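Local coordinates for protein 6-carboxyhexanoate--coa ligase (Bacillus subtilis, PDB 5FLG) that belongs to the 6-carboxyhexanoate--CoA ligase family and binds phosphoaminophosphonic acid-adenylate ester, pimelic acid and magnesium, at residues E71-T83 with E174-P186. Residues are numbered along the deposited sequence; the frame is centred on the assembly and turned at random.
Sequences ESIKTIQPLPVHT and EALALASKVSRHP. With ANP (phosphoaminophosphonic acid-adenylate ester), chain D.
S180, in the C-terminal half of helix 170-184, turns its hydroxyl outward to the proline-containing linker between strand 74-76 of a small parallel sheet and edge strand 81-84 of the large mixed sheet. L79 N donates to S180 OG at 3.2 Å in a nearly straight bond (166°), while the same hydroxyl donates to L176 O, one turn back, at 2.8 Å. With OG beside its own backbone N (chi1 -61°), S180 can reach that carbonyl, whose plane is approached from opposite faces by S180 N and S180 OG. The serine thus ties the proline-flanked backbone at L79 to the helix.

Apolar contacts flank this bond along the chain, L176 with V81 and P78 in one direction and I76 in the other. L79 straddles the helix surface with its two methyls parted: CD1 rests on the backbone carbonyl of A179, and CD2 lies near S183 OG. L176 CD1 meets L79 O and CB, and its CD2 packs 3.7 Å from V81 CG2; W160 of helix 154-164 also touches L176, P78 and V81. Toward the helix C terminus, I76 sets CD1 against S180 O at 3.8 Å and CG2 3.5 Å from R184 NE, oblique to the guanidinium.

Other faces of the helix border the ligands: A175 touches pimelic acid, and L178 CD1 lies 3.4 Å from C6 of the ANP adenine. At the far end K74 crosses R184 roughly at right angles, its CG over one guanidinium face, 3.8 Å from R184 NH2.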
loop_
_atom_site.group_PDB
_atom_site.type_symbol
_atom_site.label_atom_id
_atom_site.label_comp_id
_atom_site.label_asym_id
_atom_site.label_seq_id
_atom_site.Cartn_x
_atom_site.Cartn_y
_atom_site.Cartn_z
ATOM N N GLU A 71 -18.390 5.803 6.500
ATOM C CA GLU A 71 -19.735 5.251 6.649
ATOM C C GLU A 71 -19.831 4.673 8.053
ATOM O O GLU A 71 -18.818 4.226 8.628
ATOM C CB GLU A 71 -19.986 4.161 5.597
ATOM C CG GLU A 71 -19.922 4.634 4.132
ATOM C CD GLU A 71 -18.517 4.990 3.640
ATOM O OE1 GLU A 71 -17.521 4.334 4.040
ATOM O OE2 GLU A 71 -18.397 5.975 2.879
ATOM N N SER A 72 -21.023 4.680 8.631
ATOM C CA SER A 72 -21.174 4.158 9.990
ATOM C C SER A 72 -21.169 2.625 9.961
ATOM O O SER A 72 -21.612 2.020 8.980
ATOM C CB SER A 72 -22.471 4.661 10.625
ATOM O OG SER A 72 -23.545 4.313 9.779
ATOM N N ILE A 73 -20.533 2.025 10.974
ATOM C CA ILE A 73 -20.310 0.596 11.022
ATOM C C ILE A 73 -21.568 -0.091 11.462
ATOM O O ILE A 73 -22.222 0.331 12.378
ATOM C CB ILE A 73 -19.227 0.226 12.073
ATOM C CG1 ILE A 73 -18.000 1.115 11.921
ATOM C CG2 ILE A 73 -18.820 -1.230 11.951
ATOM C CD1 ILE A 73 -17.433 1.163 10.533
ATOM N N LYS A 74 -21.816 -1.250 10.910
ATOM C CA LYS A 74 -22.938 -2.045 11.307
ATOM C C LYS A 74 -22.368 -3.317 11.862
ATOM O O LYS A 74 -21.527 -3.950 11.208
ATOM C CB LYS A 74 -23.790 -2.374 10.087
ATOM C CG LYS A 74 -24.851 -3.421 10.365
ATOM C CD LYS A 74 -25.764 -2.994 11.502
ATOM C CE LYS A 74 -26.884 -4.003 11.684
ATOM N NZ LYS A 74 -28.134 -3.355 12.181
ATOM N N THR A 75 -23.023 -3.822 12.894
ATOM C CA THR A 75 -22.588 -5.041 13.557
ATOM C C THR A 75 -23.652 -6.083 13.370
ATOM O O THR A 75 -24.767 -5.843 13.725
ATOM C CB THR A 75 -22.360 -4.758 15.066
ATOM O OG1 THR A 75 -21.259 -3.868 15.191
ATOM C CG2 THR A 75 -22.073 -5.992 15.835
ATOM N N ILE A 76 -23.249 -7.282 12.963
ATOM C CA ILE A 76 -24.132 -8.413 12.758
ATOM C C ILE A 76 -23.594 -9.668 13.398
ATOM O O ILE A 76 -22.405 -9.754 13.742
ATOM C CB ILE A 76 -24.326 -8.716 11.269
ATOM C CG1 ILE A 76 -22.996 -9.000 10.604
ATOM C CG2 ILE A 76 -25.037 -7.571 10.552
ATOM C CD1 ILE A 76 -23.112 -9.517 9.193
ATOM N N GLN A 77 -24.493 -10.615 13.615
ATOM C CA GLN A 77 -24.165 -11.977 13.981
ATOM C C GLN A 77 -23.575 -12.777 12.839
ATOM O O GLN A 77 -23.835 -12.486 11.684
ATOM C CB GLN A 77 -25.415 -12.728 14.435
ATOM C CG GLN A 77 -26.094 -12.129 15.645
ATOM C CD GLN A 77 -25.457 -12.564 16.949
ATOM O OE1 GLN A 77 -25.211 -11.733 17.795
ATOM N NE2 GLN A 77 -25.218 -13.873 17.128
ATOM N N PRO A 78 -22.644 -13.695 13.167
ATOM C CA PRO A 78 -22.202 -14.647 12.180
ATOM C C PRO A 78 -23.362 -15.545 11.812
ATOM O O PRO A 78 -24.255 -15.774 12.611
ATOM C CB PRO A 78 -21.095 -15.435 12.901
ATOM C CG PRO A 78 -21.489 -15.364 14.338
ATOM C CD PRO A 78 -22.129 -14.004 14.520
ATOM N N LEU A 79 -23.334 -16.057 10.597
ATOM C CA LEU A 79 -24.208 -17.155 10.224
ATOM C C LEU A 79 -24.042 -18.299 11.199
ATOM O O LEU A 79 -22.930 -18.604 11.615
ATOM C CB LEU A 79 -23.878 -17.634 8.808
ATOM C CG LEU A 79 -24.108 -16.629 7.680
ATOM C CD1 LEU A 79 -23.442 -17.129 6.413
ATOM C CD2 LEU A 79 -25.589 -16.349 7.437
ATOM N N PRO A 80 -25.139 -19.026 11.448
ATOM C CA PRO A 80 -25.080 -20.393 11.984
ATOM C C PRO A 80 -24.238 -21.348 11.152
ATOM O O PRO A 80 -24.273 -21.306 9.919
ATOM C CB PRO A 80 -26.530 -20.844 11.997
ATOM C CG PRO A 80 -27.244 -19.941 11.033
ATOM C CD PRO A 80 -26.460 -18.670 10.889
ATOM N N VAL A 81 -23.335 -22.069 11.825
ATOM C CA VAL A 81 -22.411 -22.950 11.165
ATOM C C VAL A 81 -22.806 -24.417 11.329
ATOM O O VAL A 81 -23.239 -24.839 12.385
ATOM C CB VAL A 81 -21.018 -22.757 11.764
ATOM C CG1 VAL A 81 -20.064 -23.818 11.266
ATOM C CG2 VAL A 81 -20.527 -21.368 11.426
ATOM N N HIS A 82 -22.591 -25.200 10.287
ATOM C CA HIS A 82 -22.687 -26.651 10.358
ATOM C C HIS A 82 -21.523 -27.261 9.551
ATOM O O HIS A 82 -21.152 -26.757 8.477
ATOM C CB HIS A 82 -24.033 -27.128 9.788
ATOM C CG HIS A 82 -24.208 -28.617 9.849
ATOM N ND1 HIS A 82 -24.127 -29.327 11.028
ATOM C CD2 HIS A 82 -24.326 -29.539 8.866
ATOM C CE1 HIS A 82 -24.163 -30.623 10.769
ATOM N NE2 HIS A 82 -24.301 -30.778 9.466
ATOM N N THR A 83 -20.853 -28.240 10.153
ATOM C CA THR A 83 -19.745 -28.894 9.514
ATOM C C THR A 83 -20.186 -30.221 8.927
ATOM O O THR A 83 -20.644 -31.096 9.630
ATOM C CB THR A 83 -18.562 -29.137 10.485
ATOM O OG1 THR A 83 -18.093 -27.878 10.985
ATOM C CG2 THR A 83 -17.438 -29.825 9.745
ATOM N N GLU A 174 -11.915 -15.296 8.939
ATOM C CA GLU A 174 -11.970 -14.504 7.737
ATOM C C GLU A 174 -13.094 -14.943 6.814
ATOM O O GLU A 174 -13.882 -14.126 6.385
ATOM C CB GLU A 174 -10.614 -14.510 7.016
ATOM C CG GLU A 174 -9.550 -13.680 7.740
ATOM C CD GLU A 174 -8.087 -14.076 7.417
ATOM O OE1 GLU A 174 -7.819 -14.930 6.536
ATOM O OE2 GLU A 174 -7.183 -13.517 8.055
ATOM N N ALA A 175 -13.236 -16.245 6.611
ATOM C CA ALA A 175 -14.204 -16.738 5.690
ATOM C C ALA A 175 -15.603 -16.468 6.211
ATOM O O ALA A 175 -16.511 -16.136 5.439
ATOM C CB ALA A 175 -14.008 -18.215 5.480
ATOM N N LEU A 176 -15.818 -16.750 7.494
ATOM C CA LEU A 176 -17.147 -16.582 8.071
ATOM C C LEU A 176 -17.526 -15.098 8.138
ATOM O O LEU A 176 -18.707 -14.729 7.966
ATOM C CB LEU A 176 -17.258 -17.294 9.421
ATOM C CG LEU A 176 -18.629 -17.347 10.113
ATOM C CD1 LEU A 176 -19.774 -17.782 9.181
ATOM C CD2 LEU A 176 -18.545 -18.268 11.312
ATOM N N ALA A 177 -16.549 -14.226 8.372
ATOM C CA ALA A 177 -16.845 -12.798 8.336
ATOM C C ALA A 177 -17.296 -12.378 6.946
ATOM O O ALA A 177 -18.289 -11.610 6.797
ATOM C CB ALA A 177 -15.664 -11.973 8.755
ATOM N N LEU A 178 -16.536 -12.828 5.937
ATOM C CA LEU A 178 -16.896 -12.557 4.552
ATOM C C LEU A 178 -18.278 -13.085 4.204
ATOM O O LEU A 178 -19.097 -12.375 3.624
ATOM C CB LEU A 178 -15.847 -13.154 3.605
ATOM C CG LEU A 178 -16.000 -12.769 2.133
ATOM C CD1 LEU A 178 -14.669 -12.904 1.401
ATOM C CD2 LEU A 178 -17.063 -13.640 1.477
ATOM N N ALA A 179 -18.482 -14.375 4.470
ATOM C CA ALA A 179 -19.691 -15.017 4.119
ATOM C C ALA A 179 -20.882 -14.380 4.795
ATOM O O ALA A 179 -21.937 -14.303 4.189
ATOM C CB ALA A 179 -19.663 -16.493 4.395
ATOM N N SER A 180 -20.732 -13.992 6.057
ATOM C CA SER A 180 -21.809 -13.303 6.743
ATOM C C SER A 180 -22.148 -11.938 6.129
ATOM O O SER A 180 -23.322 -11.577 5.959
ATOM C CB SER A 180 -21.470 -13.164 8.223
ATOM O OG SER A 180 -21.323 -14.440 8.785
ATOM N N LYS A 181 -21.131 -11.153 5.823
ATOM C CA LYS A 181 -21.390 -9.902 5.140
ATOM C C LYS A 181 -22.082 -10.140 3.803
ATOM O O LYS A 181 -23.091 -9.501 3.496
ATOM C CB LYS A 181 -20.114 -9.117 4.886
ATOM C CG LYS A 181 -20.332 -8.023 3.860
ATOM C CD LYS A 181 -19.275 -6.940 3.897
ATOM C CE LYS A 181 -19.398 -6.085 2.659
ATOM N NZ LYS A 181 -18.504 -4.908 2.672
ATOM N N VAL A 182 -21.563 -11.095 3.033
ATOM C CA VAL A 182 -22.065 -11.332 1.708
ATOM C C VAL A 182 -23.510 -11.833 1.772
ATOM O O VAL A 182 -24.358 -11.389 1.011
ATOM C CB VAL A 182 -21.164 -12.307 0.950
ATOM C CG1 VAL A 182 -21.818 -12.757 -0.344
ATOM C CG2 VAL A 182 -19.830 -11.641 0.641
ATOM N N SER A 183 -23.781 -12.765 2.675
ATOM C CA SER A 183 -25.096 -13.390 2.728
ATOM C C SER A 183 -26.211 -12.417 3.122
ATOM O O SER A 183 -27.381 -12.638 2.806
ATOM C CB SER A 183 -25.066 -14.526 3.704
ATOM O OG SER A 183 -26.273 -15.250 3.675
ATOM N N ARG A 184 -25.847 -11.440 3.942
ATOM C CA ARG A 184 -26.743 -10.369 4.346
ATOM C C ARG A 184 -27.288 -9.591 3.129
ATOM O O ARG A 184 -28.370 -9.027 3.160
ATOM C CB ARG A 184 -25.964 -9.429 5.253
ATOM C CG ARG A 184 -26.765 -8.267 5.801
ATOM C CD ARG A 184 -26.435 -8.036 7.271
ATOM N NE ARG A 184 -27.114 -6.860 7.806
ATOM C CZ ARG A 184 -26.867 -5.628 7.387
ATOM N NH1 ARG A 184 -25.980 -5.433 6.420
ATOM N NH2 ARG A 184 -27.525 -4.605 7.903
ATOM N N HIS A 185 -26.483 -9.451 2.096
ATOM C CA HIS A 185 -26.917 -8.666 0.963
ATOM C C HIS A 185 -28.193 -9.206 0.328
ATOM O O HIS A 185 -28.278 -10.356 -0.029
ATOM C CB HIS A 185 -25.814 -8.571 -0.064
ATOM C CG HIS A 185 -26.049 -7.511 -1.082
ATOM N ND1 HIS A 185 -27.056 -7.600 -2.024
ATOM C CD2 HIS A 185 -25.471 -6.302 -1.259
ATOM C CE1 HIS A 185 -27.070 -6.503 -2.760
ATOM N NE2 HIS A 185 -26.097 -5.713 -2.339
ATOM N N PRO A 186 -29.222 -8.369 0.221
ATOM C CA PRO A 186 -30.501 -8.948 -0.261
ATOM C C PRO A 186 -30.467 -9.581 -1.665
ATOM O O PRO A 186 -31.212 -10.509 -1.925
ATOM C CB PRO A 186 -31.496 -7.774 -0.212
ATOM C CG PRO A 186 -30.711 -6.537 0.030
ATOM C CD PRO A 186 -29.270 -6.910 0.413
HETATM P PG ANP D . -5.137 -15.779 1.559
HETATM O O1G ANP D . -3.843 -15.134 1.973
HETATM O O2G ANP D . -4.974 -17.240 1.241
HETATM O O3G ANP D . -6.302 -15.545 2.465
HETATM P PB ANP D . -7.107 -14.874 -0.473
HETATM O O1B ANP D . -7.921 -14.294 0.628
HETATM O O2B ANP D . -6.949 -14.241 -1.805
HETATM N N3B ANP D . -5.472 -14.999 0.075
HETATM P PA ANP D . -8.489 -17.302 0.218
HETATM O O1A ANP D . -8.070 -18.699 0.210
HETATM O O2A ANP D . -8.786 -16.546 1.483
HETATM O O3A ANP D . -7.541 -16.412 -0.730
HETATM O "O5'" ANP D . -9.854 -17.291 -0.710
HETATM C "C5'" ANP D . -10.009 -18.203 -1.760
HETATM C "C4'" ANP D . -10.531 -17.470 -2.998
HETATM O "O4'" ANP D . -11.744 -16.788 -2.653
HETATM C "C3'" ANP D . -9.556 -16.411 -3.490
HETATM O "O3'" ANP D . -8.683 -16.928 -4.487
HETATM C "C2'" ANP D . -10.466 -15.390 -4.109
HETATM O "O2'" ANP D . -10.848 -15.845 -5.408
HETATM C "C1'" ANP D . -11.660 -15.466 -3.200
HETATM N N9 ANP D . -11.535 -14.428 -2.171
HETATM C C8 ANP D . -10.699 -14.412 -1.072
HETATM N N7 ANP D . -10.944 -13.315 -0.319
HETATM C C5 ANP D . -11.916 -12.601 -0.965
HETATM C C6 ANP D . -12.628 -11.328 -0.771
HETATM N N6 ANP D . -12.366 -10.522 0.262
HETATM N N1 ANP D . -13.576 -10.969 -1.665
HETATM C C2 ANP D . -13.845 -11.729 -2.732
HETATM N N3 ANP D . -13.302 -12.936 -2.962
HETATM C C4 ANP D . -12.274 -13.342 -2.179
#